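PDB 4WJB: putative amidohydrolase/peptidase, which probably hydrolyses carbon-nitrogen bonds other than peptide bonds, as a zinc-dependent amidohydrolase of the peptidase M20 family. Local coordinates for residues N76-R81 with D134-T139; A89-G94 with A198-H203; I127-P132 with Q419-A424; G154-V159 with A377-T382. All blocks are in the same frame, centred on the assembly; numbering follows the deposited sequence.

Contact 1: residues N76-R81 with D134-T139; sequences NVFARR and DVVIWT. With EDO (1,2-ethanediol), chain I; EDO (1,2-ethanediol), chain J.
Two antiparallel strands of the zinc-binding domain of this M20-family enzyme pair here, 77-81 against 133-138. Val77 faces Ile137 and Ala79 faces Val135 in hydrogen-bonded pairs, each closed by two backbone bonds; Ala79 N to Val135 O, at 2.8 Å, is nearly straight. Phe78-Val136 and Arg80-Asp134 alternate with these as non-hydrogen-bonded pairs, their side chains on the other face. There Arg80 takes Asp134 side-on: NE meets OD1 at 2.8 Å and NH2 meets OD2 at 2.9 Å, both on the syn side of the carboxylate, whose plane is turned 25° from the guanidinium. A bend at chi3 (-67°) brings the arginine's planar end round to the acid. Arg70 gives Asp134 a second salt bridge, so two positive charges probably stabilise the carboxylate. Phe78 lies beside Val136, CE2 to CG2 3.6 Å, and turns its edge to the face of Trp138 in an offset edge-to-face pair, planes at 87°. Val136 CG2 also sits over the centre of the indole ring. Asn76, at the edge of the indole, accepts the N-H of Thr139 on OD1 at 3.1 Å; Ser152 also bonds to that oxygen, and Asp72 holds ND2, which fixes the amide's rotation. Small and branched apolar residues suit the opposite face: Val77 and Ala79 pack against helix 49-64, and Val135 and Ile137 against both it and helix 109-124, while strand 68-71 flanks 77-81 at its other edge.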
loop_
_atom_site.group_PDB
_atom_site.type_symbol
_atom_site.label_atom_id
_atom_site.label_comp_id
_atom_site.label_asym_id
_atom_site.label_seq_id
_atom_site.Cartn_x
_atom_site.Cartn_y
_atom_site.Cartn_z
ATOM N N ASN A 76 18.634 -23.975 29.901
ATOM C CA ASN A 76 19.245 -22.772 30.442
ATOM C C ASN A 76 20.496 -23.147 31.223
ATOM O O ASN A 76 20.483 -24.094 32.008
ATOM C CB ASN A 76 18.272 -22.014 31.340
ATOM C CG ASN A 76 17.028 -21.565 30.606
ATOM O OD1 ASN A 76 17.091 -21.129 29.451
ATOM N ND2 ASN A 76 15.883 -21.673 31.272
ATOM N N VAL A 77 21.579 -22.414 30.992
ATOM C CA VAL A 77 22.850 -22.729 31.626
ATOM C C VAL A 77 23.144 -21.701 32.702
ATOM O O VAL A 77 23.136 -20.501 32.428
ATOM C CB VAL A 77 23.999 -22.760 30.597
ATOM C CG1 VAL A 77 25.305 -23.170 31.260
ATOM C CG2 VAL A 77 23.654 -23.713 29.456
ATOM N N PHE A 78 23.400 -22.173 33.922
ATOM C CA PHE A 78 23.697 -21.293 35.049
ATOM C C PHE A 78 25.082 -21.595 35.604
ATOM O O PHE A 78 25.339 -22.705 36.061
ATOM C CB PHE A 78 22.666 -21.449 36.176
ATOM C CG PHE A 78 21.247 -21.239 35.746
ATOM C CD1 PHE A 78 20.506 -22.290 35.226
ATOM C CD2 PHE A 78 20.645 -19.997 35.879
ATOM C CE1 PHE A 78 19.191 -22.104 34.837
ATOM C CE2 PHE A 78 19.333 -19.804 35.487
ATOM C CZ PHE A 78 18.605 -20.862 34.964
ATOM N N ALA A 79 25.969 -20.607 35.562
ATOM C CA ALA A 79 27.287 -20.741 36.170
ATOM C C ALA A 79 27.295 -20.003 37.496
ATOM O O ALA A 79 27.166 -18.782 37.519
ATOM C CB ALA A 79 28.359 -20.193 35.251
ATOM N N ARG A 80 27.453 -20.725 38.600
ATOM C CA ARG A 80 27.336 -20.079 39.900
ATOM C C ARG A 80 28.678 -19.825 40.571
ATOM O O ARG A 80 29.446 -20.753 40.816
ATOM C CB ARG A 80 26.457 -20.906 40.842
ATOM C CG ARG A 80 26.456 -20.375 42.277
ATOM C CD ARG A 80 25.286 -20.916 43.087
ATOM N NE ARG A 80 24.006 -20.413 42.591
ATOM C CZ ARG A 80 22.865 -20.478 43.269
ATOM N NH1 ARG A 80 22.838 -21.018 44.485
ATOM N NH2 ARG A 80 21.750 -19.992 42.740
ATOM N N ARG A 81 28.938 -18.558 40.874
ATOM C CA ARG A 81 30.064 -18.182 41.713
ATOM C C ARG A 81 29.592 -18.182 43.163
ATOM O O ARG A 81 28.671 -17.443 43.516
ATOM C CB ARG A 81 30.612 -16.803 41.318
ATOM C CG ARG A 81 31.906 -16.434 42.032
ATOM C CD ARG A 81 32.365 -15.014 41.694
ATOM N NE ARG A 81 33.706 -14.747 42.215
ATOM C CZ ARG A 81 33.965 -14.217 43.407
ATOM N NH1 ARG A 81 32.973 -13.883 44.225
ATOM N NH2 ARG A 81 35.225 -14.021 43.784
ATOM N N ASP A 134 24.833 -15.948 39.838
ATOM C CA ASP A 134 24.595 -16.829 38.697
ATOM C C ASP A 134 24.828 -16.083 37.393
ATOM O O ASP A 134 24.292 -15.004 37.209
ATOM C CB ASP A 134 23.161 -17.372 38.701
ATOM C CG ASP A 134 22.955 -18.497 39.689
ATOM O OD1 ASP A 134 23.933 -19.205 40.011
ATOM O OD2 ASP A 134 21.804 -18.672 40.143
ATOM N N VAL A 135 25.629 -16.654 36.495
ATOM C CA VAL A 135 25.719 -16.138 35.129
ATOM C C VAL A 135 24.954 -17.096 34.227
ATOM O O VAL A 135 25.231 -18.297 34.224
ATOM C CB VAL A 135 27.180 -15.988 34.645
ATOM C CG1 VAL A 135 27.212 -15.420 33.228
ATOM C CG2 VAL A 135 27.966 -15.090 35.599
ATOM N N VAL A 136 23.981 -16.573 33.481
ATOM C CA VAL A 136 23.031 -17.431 32.774
ATOM C C VAL A 136 23.057 -17.264 31.250
ATOM O O VAL A 136 23.185 -16.155 30.732
ATOM C CB VAL A 136 21.574 -17.176 33.264
ATOM C CG1 VAL A 136 21.175 -15.722 33.046
ATOM C CG2 VAL A 136 20.585 -18.106 32.564
ATOM N N ILE A 137 22.953 -18.384 30.545
ATOM C CA ILE A 137 22.592 -18.376 29.138
ATOM C C ILE A 137 21.159 -18.872 28.986
ATOM O O ILE A 137 20.851 -20.016 29.340
ATOM C CB ILE A 137 23.505 -19.264 28.292
ATOM C CG1 ILE A 137 24.951 -18.780 28.373
ATOM C CG2 ILE A 137 23.027 -19.268 26.841
ATOM C CD1 ILE A 137 25.913 -19.634 27.568
ATOM N N TRP A 138 20.290 -18.011 28.468
ATOM C CA TRP A 138 18.911 -18.389 28.168
ATOM C C TRP A 138 18.816 -19.053 26.795
ATOM O O TRP A 138 19.363 -18.549 25.817
ATOM C CB TRP A 138 17.985 -17.172 28.208
ATOM C CG TRP A 138 17.933 -16.452 29.529
ATOM C CD1 TRP A 138 18.399 -15.195 29.790
ATOM C CD2 TRP A 138 17.366 -16.933 30.754
ATOM N NE1 TRP A 138 18.163 -14.864 31.101
ATOM C CE2 TRP A 138 17.535 -15.916 31.718
ATOM C CE3 TRP A 138 16.740 -18.127 31.134
ATOM C CZ2 TRP A 138 17.098 -16.053 33.035
ATOM C CZ3 TRP A 138 16.305 -18.264 32.447
ATOM C CH2 TRP A 138 16.487 -17.230 33.380
ATOM N N THR A 139 18.114 -20.182 26.736
ATOM C CA THR A 139 17.911 -20.922 25.497
ATOM C C THR A 139 17.004 -20.166 24.525
ATOM O O THR A 139 15.984 -19.605 24.932
ATOM C CB THR A 139 17.297 -22.313 25.778
ATOM O OG1 THR A 139 18.173 -23.052 26.631
ATOM C CG2 THR A 139 17.074 -23.096 24.479
HETATM C C1 EDO I . 18.677 -21.416 43.750
HETATM O O1 EDO I . 19.695 -20.546 44.262
HETATM C C2 EDO I . 19.307 -22.558 42.962
HETATM O O2 EDO I . 18.265 -23.292 42.308
HETATM C C1 EDO J . 19.108 -11.174 33.476
HETATM O O1 EDO J . 19.508 -12.463 33.944
HETATM C C2 EDO J . 18.091 -11.368 32.359
HETATM O O2 EDO J . 18.703 -12.099 31.294
#

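Contact 2: residues A89-G94 with A198-H203; sequences APVMTG and AAYELH. With ZN (zinc ion), chain E; EDO (1,2-ethanediol), chain J; EDO (1,2-ethanediol), chain K; SO4 (sulfate ion), chain F.
Thr93 OG1 donates to Tyr200 O across 2.7 Å, a side-chain bond added to the backbone ladder of two parallel strands, 91-94 and 198-203. The hydroxyl approaches from above the carbonyl plane, 41° out of it, and reaches the neighbouring strand because it stands anti to the threonine's own N (chi1 -172°). Thr93 OG1 also receives a proton from a water 2.9 Å away, and that water accepts from Leu202 N, bridging the strands one step further on. In the ladder, Met92 N bonds to Ala198 O and Tyr200 N to Met92 O, both at 2.9 Å. Side chains alternate between the faces: Val91 CG1 lies at the rim of the Tyr200 ring, whereas Met92 CE lies 4.4 Å from Ala199 CB on the other face, a loose apolar contact. Gly94, with phi 152°, adopts a backbone shape that a side chain would obstruct. The CG of Glu201 lies 3.2 Å from Gly94 O, and its carboxylate is positioned by Ser95 and Ala373 N. Farther along the strand, His203 NE2 binds the zinc at 2.2 Å, with His96, Asp107 and a water as the other ligands; the parallel pairing brings His96 and His203, both near the C-terminal ends of their strands, to the same metal. Helices 345-357 and 403-421 cover the Val91, Thr93 and Tyr200 face, strand 382-387 lies beyond 198-203, and strand 133-138 lies beyond 91-96.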
loop_
_atom_site.group_PDB
_atom_site.type_symbol
_atom_site.label_atom_id
_atom_site.label_comp_id
_atom_site.label_asym_id
_atom_site.label_seq_id
_atom_site.Cartn_x
_atom_site.Cartn_y
_atom_site.Cartn_z
ATOM N N ALA A 89 19.387 -16.287 48.272
ATOM C CA ALA A 89 18.891 -15.999 46.932
ATOM C C ALA A 89 19.996 -15.357 46.102
ATOM O O ALA A 89 20.672 -14.435 46.563
ATOM C CB ALA A 89 17.665 -15.092 46.991
ATOM N N PRO A 90 20.200 -15.858 44.878
ATOM C CA PRO A 90 21.323 -15.395 44.065
ATOM C C PRO A 90 21.068 -14.061 43.378
ATOM O O PRO A 90 19.917 -13.655 43.177
ATOM C CB PRO A 90 21.465 -16.502 43.022
ATOM C CG PRO A 90 20.062 -16.978 42.833
ATOM C CD PRO A 90 19.462 -16.949 44.221
ATOM N N VAL A 91 22.156 -13.384 43.031
ATOM C CA VAL A 91 22.106 -12.327 42.040
ATOM C C VAL A 91 22.416 -12.975 40.699
ATOM O O VAL A 91 23.390 -13.720 40.581
ATOM C CB VAL A 91 23.100 -11.191 42.341
ATOM C CG1 VAL A 91 23.116 -10.179 41.188
ATOM C CG2 VAL A 91 22.721 -10.505 43.645
ATOM N N MET A 92 21.581 -12.713 39.700
ATOM C CA MET A 92 21.715 -13.364 38.400
ATOM C C MET A 92 22.018 -12.336 37.318
ATOM O O MET A 92 21.509 -11.222 37.353
ATOM C CB MET A 92 20.439 -14.146 38.050
ATOM C CG MET A 92 20.471 -14.839 36.678
ATOM S SD MET A 92 19.113 -16.012 36.402
ATOM C CE MET A 92 17.684 -14.949 36.636
ATOM N N THR A 93 22.867 -12.710 36.370
ATOM C CA THR A 93 23.133 -11.855 35.227
ATOM C C THR A 93 23.421 -12.718 34.015
ATOM O O THR A 93 23.892 -13.840 34.140
ATOM C CB THR A 93 24.309 -10.885 35.485
ATOM O OG1 THR A 93 24.398 -9.943 34.408
ATOM C CG2 THR A 93 25.629 -11.634 35.617
ATOM N N GLY A 94 23.112 -12.206 32.833
ATOM C CA GLY A 94 23.368 -12.965 31.631
ATOM C C GLY A 94 22.406 -12.595 30.530
ATOM O O GLY A 94 21.665 -11.614 30.631
ATOM N N ALA A 198 18.134 -10.495 42.780
ATOM C CA ALA A 198 18.076 -9.462 41.759
ATOM C C ALA A 198 18.624 -10.018 40.458
ATOM O O ALA A 198 19.388 -10.991 40.461
ATOM C CB ALA A 198 18.860 -8.223 42.185
ATOM N N ALA A 199 18.224 -9.409 39.347
ATOM C CA ALA A 199 18.717 -9.819 38.042
ATOM C C ALA A 199 19.128 -8.603 37.227
ATOM O O ALA A 199 18.480 -7.561 37.280
ATOM C CB ALA A 199 17.669 -10.632 37.300
ATOM N N TYR A 200 20.215 -8.747 36.481
ATOM C CA TYR A 200 20.703 -7.689 35.608
ATOM C C TYR A 200 21.079 -8.253 34.253
ATOM O O TYR A 200 21.762 -9.264 34.187
ATOM C CB TYR A 200 21.917 -7.000 36.224
ATOM C CG TYR A 200 21.632 -6.280 37.513
ATOM C CD1 TYR A 200 21.108 -4.997 37.507
ATOM C CD2 TYR A 200 21.896 -6.879 38.739
ATOM C CE1 TYR A 200 20.846 -4.326 38.687
ATOM C CE2 TYR A 200 21.641 -6.215 39.925
ATOM C CZ TYR A 200 21.120 -4.946 39.895
ATOM O OH TYR A 200 20.861 -4.289 41.071
ATOM N N GLU A 201 20.646 -7.600 33.177
ATOM C CA GLU A 201 21.077 -7.994 31.838
ATOM C C GLU A 201 21.771 -6.836 31.128
ATOM O O GLU A 201 21.212 -5.749 30.979
ATOM C CB GLU A 201 19.896 -8.498 30.992
ATOM C CG GLU A 201 20.314 -8.905 29.578
ATOM C CD GLU A 201 19.244 -9.681 28.823
ATOM O OE1 GLU A 201 19.483 -10.028 27.644
ATOM O OE2 GLU A 201 18.173 -9.949 29.399
ATOM N N LEU A 202 22.999 -7.087 30.698
ATOM C CA LEU A 202 23.775 -6.143 29.906
ATOM C C LEU A 202 23.533 -6.419 28.422
ATOM O O LEU A 202 23.620 -7.561 28.000
ATOM C CB LEU A 202 25.259 -6.278 30.267
ATOM C CG LEU A 202 26.315 -5.533 29.458
ATOM C CD1 LEU A 202 26.143 -4.028 29.596
ATOM C CD2 LEU A 202 27.704 -5.972 29.906
ATOM N N HIS A 203 23.212 -5.390 27.636
ATOM C CA HIS A 203 22.841 -5.596 26.233
ATOM C C HIS A 203 23.119 -4.331 25.417
ATOM O O HIS A 203 23.037 -3.215 25.933
ATOM C CB HIS A 203 21.351 -5.992 26.126
ATOM C CG HIS A 203 20.994 -6.777 24.892
ATOM N ND1 HIS A 203 20.874 -6.197 23.644
ATOM C CD2 HIS A 203 20.683 -8.087 24.724
ATOM C CE1 HIS A 203 20.531 -7.120 22.761
ATOM N NE2 HIS A 203 20.408 -8.277 23.389
HETATM ZN ZN ZN E . 19.501 -9.856 22.235
HETATM C C1 EDO J . 19.108 -11.174 33.476
HETATM O O1 EDO J . 19.508 -12.463 33.944
HETATM C C2 EDO J . 18.091 -11.368 32.359
HETATM O O2 EDO J . 18.703 -12.099 31.294
HETATM C C1 EDO K . 18.004 -4.960 45.157
HETATM O O1 EDO K . 16.623 -5.327 45.126
HETATM C C2 EDO K . 18.487 -4.714 43.733
HETATM O O2 EDO K . 19.898 -4.947 43.675
HETATM S S SO4 F . 18.007 -14.181 51.580
HETATM O O1 SO4 F . 17.006 -13.158 51.294
HETATM O O2 SO4 F . 17.740 -15.363 50.768
HETATM O O3 SO4 F . 19.339 -13.672 51.287
HETATM O O4 SO4 F . 17.977 -14.540 52.998
HETATM O O HOH W 1 24.509 -9.616 31.547
HETATM O O HOH W 2 17.962 -9.882 23.677
#

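Contact 3: residues I127-P132 with Q419-A424; sequences IETERP and QSAQEA. With SO4 (sulfate ion), chain F.
This is a largely polar contact at the periphery of the zinc-binding domain, where the C-terminal tail leaving helix 403-421 meets the loop between helix 109-124 and strand 133-138. The amide of Gln422 spans Thr129, meeting the backbone on both sides of it: NE2 gives a proton to Glu128 O at 3.1 Å, and OE1 accepts from Glu130 N at 2.9 Å. A bend at chi2 (-75°) folds the chain back to the loop, and a glutamine suits the place because it offers a donor and an acceptor together. Arg131 N bonds to Ala421 O at 2.9 Å, using a carbonyl of the helix's last turn. The extended arginine then reaches past the helix end, where NE bonds to Glu423 O at 2.8 Å; NH2 makes a weak salt bridge with the terminal carboxylate of Ala424, which is poorly ordered. Ala421 CB rests 3.9 Å from Thr129 CB, and Thr129 OG1 donates to Arg131 O at 2.6 Å, bracing the loop. Glu130 forms a salt bridge with Arg84; Glu423 forms one with Arg346 and a hydrogen bond with His197. Ser420 and Ala421 pack on strand 91-96, while Ile127 and Thr129 lean on Leu418 of helix 403-421.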
loop_
_atom_site.group_PDB
_atom_site.type_symbol
_atom_site.label_atom_id
_atom_site.label_comp_id
_atom_site.label_asym_id
_atom_site.label_seq_id
_atom_site.Cartn_x
_atom_site.Cartn_y
_atom_site.Cartn_z
ATOM N N ILE A 127 37.452 -11.180 45.872
ATOM C CA ILE A 127 36.279 -10.695 46.584
ATOM C C ILE A 127 35.305 -11.823 46.939
ATOM O O ILE A 127 34.965 -12.656 46.093
ATOM C CB ILE A 127 35.556 -9.618 45.748
ATOM C CG1 ILE A 127 36.410 -8.351 45.690
ATOM C CG2 ILE A 127 34.180 -9.306 46.318
ATOM C CD1 ILE A 127 35.781 -7.235 44.895
ATOM N N GLU A 128 34.880 -11.856 48.201
ATOM C CA GLU A 128 33.799 -12.740 48.631
ATOM C C GLU A 128 32.488 -11.953 48.728
ATOM O O GLU A 128 32.447 -10.868 49.309
ATOM C CB GLU A 128 34.125 -13.402 49.975
ATOM C CG GLU A 128 32.894 -13.899 50.737
ATOM C CD GLU A 128 33.230 -14.822 51.901
ATOM O OE1 GLU A 128 33.345 -16.047 51.679
ATOM O OE2 GLU A 128 33.369 -14.323 53.038
ATOM N N THR A 129 31.422 -12.498 48.147
ATOM C CA THR A 129 30.111 -11.857 48.204
ATOM C C THR A 129 29.192 -12.596 49.168
ATOM O O THR A 129 29.373 -13.793 49.416
ATOM C CB THR A 129 29.447 -11.795 46.816
ATOM O OG1 THR A 129 29.212 -13.124 46.332
ATOM C CG2 THR A 129 30.338 -11.049 45.836
ATOM N N GLU A 130 28.217 -11.883 49.724
ATOM C CA GLU A 130 27.253 -12.509 50.624
ATOM C C GLU A 130 26.426 -13.541 49.878
ATOM O O GLU A 130 26.214 -14.657 50.358
ATOM C CB GLU A 130 26.329 -11.467 51.258
ATOM C CG GLU A 130 26.950 -10.731 52.419
ATOM C CD GLU A 130 27.469 -11.679 53.484
ATOM O OE1 GLU A 130 28.687 -11.650 53.755
ATOM O OE2 GLU A 130 26.662 -12.457 54.040
ATOM N N ARG A 131 25.978 -13.151 48.691
ATOM C CA ARG A 131 25.110 -13.968 47.861
ATOM C C ARG A 131 25.871 -14.606 46.724
ATOM O O ARG A 131 26.787 -14.001 46.174
ATOM C CB ARG A 131 23.972 -13.121 47.285
ATOM C CG ARG A 131 23.108 -12.528 48.347
ATOM C CD ARG A 131 22.119 -11.533 47.805
ATOM N NE ARG A 131 21.335 -11.021 48.917
ATOM C CZ ARG A 131 20.307 -11.665 49.453
ATOM N NH1 ARG A 131 19.923 -12.837 48.956
ATOM N NH2 ARG A 131 19.654 -11.135 50.478
ATOM N N PRO A 132 25.480 -15.830 46.355
ATOM C CA PRO A 132 26.023 -16.423 45.135
ATOM C C PRO A 132 25.614 -15.599 43.919
ATOM O O PRO A 132 24.560 -14.963 43.932
ATOM C CB PRO A 132 25.380 -17.814 45.100
ATOM C CG PRO A 132 24.118 -17.655 45.874
ATOM C CD PRO A 132 24.456 -16.686 46.976
ATOM N N GLN A 419 27.227 -4.765 44.214
ATOM C CA GLN A 419 26.414 -4.104 45.236
ATOM C C GLN A 419 25.241 -4.979 45.688
ATOM O O GLN A 419 24.981 -5.112 46.884
ATOM C CB GLN A 419 25.888 -2.756 44.733
ATOM C CG GLN A 419 24.990 -2.054 45.739
ATOM C CD GLN A 419 24.488 -0.710 45.253
ATOM O OE1 GLN A 419 25.083 -0.091 44.372
ATOM N NE2 GLN A 419 23.380 -0.255 45.824
ATOM N N SER A 420 24.541 -5.581 44.730
ATOM C CA SER A 420 23.354 -6.371 45.042
ATOM C C SER A 420 23.704 -7.694 45.718
ATOM O O SER A 420 22.929 -8.202 46.527
ATOM C CB SER A 420 22.540 -6.631 43.775
ATOM O OG SER A 420 23.311 -7.323 42.813
ATOM N N ALA A 421 24.872 -8.240 45.385
ATOM C CA ALA A 421 25.341 -9.500 45.967
ATOM C C ALA A 421 25.875 -9.325 47.386
ATOM O O ALA A 421 26.137 -10.310 48.085
ATOM C CB ALA A 421 26.414 -10.122 45.083
ATOM N N GLN A 422 26.049 -8.078 47.811
ATOM C CA GLN A 422 26.523 -7.817 49.167
ATOM C C GLN A 422 25.389 -7.341 50.068
ATOM O O GLN A 422 25.595 -7.080 51.252
ATOM C CB GLN A 422 27.655 -6.788 49.161
ATOM C CG GLN A 422 28.873 -7.183 48.336
ATOM C CD GLN A 422 29.746 -8.237 48.995
ATOM O OE1 GLN A 422 29.259 -9.130 49.694
ATOM N NE2 GLN A 422 31.051 -8.142 48.764
ATOM N N GLU A 423 24.193 -7.236 49.499
ATOM C CA GLU A 423 23.007 -6.861 50.262
ATOM C C GLU A 423 22.502 -8.011 51.130
ATOM O O GLU A 423 22.329 -9.133 50.652
ATOM C CB GLU A 423 21.896 -6.398 49.319
ATOM C CG GLU A 423 22.205 -5.106 48.598
ATOM C CD GLU A 423 21.064 -4.651 47.710
ATOM O OE1 GLU A 423 20.260 -5.508 47.286
ATOM O OE2 GLU A 423 20.965 -3.435 47.450
ATOM N N ALA A 424 22.248 -7.720 52.402
ATOM C CA ALA A 424 21.815 -8.739 53.353
ATOM C C ALA A 424 20.340 -9.096 53.174
ATOM O O ALA A 424 19.860 -10.085 53.731
ATOM C CB ALA A 424 22.075 -8.274 54.778
ATOM O OXT ALA A 424 19.594 -8.408 52.475
HETATM S S SO4 F . 18.007 -14.181 51.580
HETATM O O1 SO4 F . 17.006 -13.158 51.294
HETATM O O2 SO4 F . 17.740 -15.363 50.768
HETATM O O3 SO4 F . 19.339 -13.672 51.287
HETATM O O4 SO4 F . 17.977 -14.540 52.998
#

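Contact 4: residues G154-V159 with A377-T382; sequences GVFSGV and ARVAPT
Ser157 and Val379 bring their backbones closest, CA atoms 5.7 Å apart, where the end of helix 151-157 meets the loop running from helix 372-376 into strand 382-387, with no hydrogen bond between the two segments. Val379 supplies much of the side-chain contact. Val379 CG1 touches Ser157 O at 3.5 Å, and Val379 CG2 lies 3.9 Å from Ser157 OG and 4.0 Å from Phe156 CE1. With CG1 anti to the carbonyl carbon (chi1 -64°), the two branches meet different atoms of the helix end. Ser157, small enough to let the valine in, directs its hydroxyl back to Ala153 O within the helix. The helix closes in a Schellman motif: Gly158 takes positive phi (86°), which glycine adopts readily, Val159 N returns to Gly154 O at 2.8 Å, and Gly158 N reaches Val155 O in a weak bond of 3.4 Å. Ser157 N, at 3.0 Å, is a separate second donor to Gly154 O, arriving from the opposite face of its plane. The turn delivers Val159 to Arg378, whose guanidinium has CG2 of Val159 over one face, 3.7 Å from NH1 and offset toward the rim. Crossing the valine at about a right angle, the extended arginine thus packs its flat cation on an aliphatic branch. Tyr375 of helix 372-376 backs Ser157 and Val159, and on the inner side Phe156 meets Trp138 edge-to-face.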
loop_
_atom_site.group_PDB
_atom_site.type_symbol
_atom_site.label_atom_id
_atom_site.label_comp_id
_atom_site.label_asym_id
_atom_site.label_seq_id
_atom_site.Cartn_x
_atom_site.Cartn_y
_atom_site.Cartn_z
ATOM N N GLY A 154 10.938 -17.244 29.306
ATOM C CA GLY A 154 9.497 -17.269 29.467
ATOM C C GLY A 154 9.034 -18.383 30.391
ATOM O O GLY A 154 8.266 -18.141 31.324
ATOM N N VAL A 155 9.490 -19.605 30.132
ATOM C CA VAL A 155 9.178 -20.729 31.017
ATOM C C VAL A 155 9.710 -20.455 32.425
ATOM O O VAL A 155 9.038 -20.719 33.421
ATOM C CB VAL A 155 9.774 -22.054 30.500
ATOM C CG1 VAL A 155 9.425 -23.200 31.450
ATOM C CG2 VAL A 155 9.266 -22.357 29.096
ATOM N N PHE A 156 10.916 -19.904 32.494
ATOM C CA PHE A 156 11.538 -19.559 33.773
ATOM C C PHE A 156 10.659 -18.588 34.554
ATOM O O PHE A 156 10.607 -18.631 35.787
ATOM C CB PHE A 156 12.929 -18.952 33.535
ATOM C CG PHE A 156 13.709 -18.670 34.799
ATOM C CD1 PHE A 156 13.533 -17.480 35.494
ATOM C CD2 PHE A 156 14.639 -19.586 35.275
ATOM C CE1 PHE A 156 14.260 -17.217 36.649
ATOM C CE2 PHE A 156 15.371 -19.327 36.426
ATOM C CZ PHE A 156 15.177 -18.145 37.114
ATOM N N SER A 157 9.947 -17.732 33.823
ATOM C CA SER A 157 9.252 -16.606 34.428
ATOM C C SER A 157 7.735 -16.769 34.475
ATOM O O SER A 157 7.026 -15.846 34.871
ATOM C CB SER A 157 9.604 -15.323 33.674
ATOM O OG SER A 157 11.013 -15.149 33.610
ATOM N N GLY A 158 7.238 -17.937 34.076
ATOM C CA GLY A 158 5.815 -18.214 34.160
ATOM C C GLY A 158 5.010 -17.747 32.958
ATOM O O GLY A 158 3.786 -17.836 32.958
ATOM N N VAL A 159 5.690 -17.240 31.936
ATOM C CA VAL A 159 5.005 -16.819 30.714
ATOM C C VAL A 159 4.479 -18.041 29.963
ATOM O O VAL A 159 3.365 -18.032 29.445
ATOM C CB VAL A 159 5.929 -16.007 29.785
ATOM C CG1 VAL A 159 5.158 -15.517 28.544
ATOM C CG2 VAL A 159 6.535 -14.836 30.538
ATOM N N ALA A 377 11.792 -10.074 34.852
ATOM C CA ALA A 377 11.268 -9.022 35.715
ATOM C C ALA A 377 9.992 -9.454 36.451
ATOM O O ALA A 377 9.664 -8.902 37.499
ATOM C CB ALA A 377 11.013 -7.752 34.904
ATOM N N ARG A 378 9.289 -10.450 35.913
ATOM C CA ARG A 378 8.082 -10.977 36.556
ATOM C C ARG A 378 8.361 -11.795 37.816
ATOM O O ARG A 378 7.488 -11.928 38.674
ATOM C CB ARG A 378 7.293 -11.857 35.583
ATOM C CG ARG A 378 6.765 -11.141 34.360
ATOM C CD ARG A 378 5.819 -12.039 33.585
ATOM N NE ARG A 378 5.483 -11.459 32.288
ATOM C CZ ARG A 378 4.502 -11.894 31.507
ATOM N NH1 ARG A 378 3.741 -12.911 31.891
ATOM N NH2 ARG A 378 4.280 -11.302 30.344
ATOM N N VAL A 379 9.559 -12.361 37.921
ATOM C CA VAL A 379 9.848 -13.279 39.022
ATOM C C VAL A 379 11.064 -12.870 39.849
ATOM O O VAL A 379 11.506 -13.621 40.717
ATOM C CB VAL A 379 10.068 -14.724 38.513
ATOM C CG1 VAL A 379 8.794 -15.270 37.873
ATOM C CG2 VAL A 379 11.238 -14.779 37.534
ATOM N N ALA A 380 11.593 -11.682 39.580
ATOM C CA ALA A 380 12.763 -11.185 40.296
ATOM C C ALA A 380 12.904 -9.688 40.091
ATOM O O ALA A 380 12.540 -9.178 39.033
ATOM C CB ALA A 380 14.016 -11.894 39.820
ATOM N N PRO A 381 13.434 -8.979 41.100
ATOM C CA PRO A 381 13.779 -7.572 40.871
ATOM C C PRO A 381 14.822 -7.506 39.768
ATOM O O PRO A 381 15.904 -8.076 39.918
ATOM C CB PRO A 381 14.349 -7.110 42.218
ATOM C CG PRO A 381 13.873 -8.140 43.224
ATOM C CD PRO A 381 13.795 -9.427 42.459
ATOM N N THR A 382 14.494 -6.847 38.662
ATOM C CA THR A 382 15.346 -6.907 37.480
ATOM C C THR A 382 15.661 -5.509 36.954
ATOM O O THR A 382 14.844 -4.592 37.068
ATOM C CB THR A 382 14.677 -7.762 36.376
ATOM O OG1 THR A 382 14.347 -9.052 36.914
ATOM C CG2 THR A 382 15.600 -7.950 35.176
#

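From the N terminus, strand 77-81 is joined first: contact 1 closes the loop that ends with strand 133-138. Strand 91-96 starts inside that loop and finds its partner only at 198-203, so contacts 1 and 2 cross, and the two meet where strands 133-138 and 91-96 are parallel neighbours. Segment 127-132 also lies inside both loops; contact 3 carries it to the C terminus, crossing contacts 1 and 2. Contact 4 opens after contact 1 has closed, crosses contact 2, and is nested within the long loop of contact 3. Contacts 1 and 2 join the strands of the zinc domain, contact 3 ties in its last helix, and contact 4 sets helix 151-157 against the approach to strand 382-387.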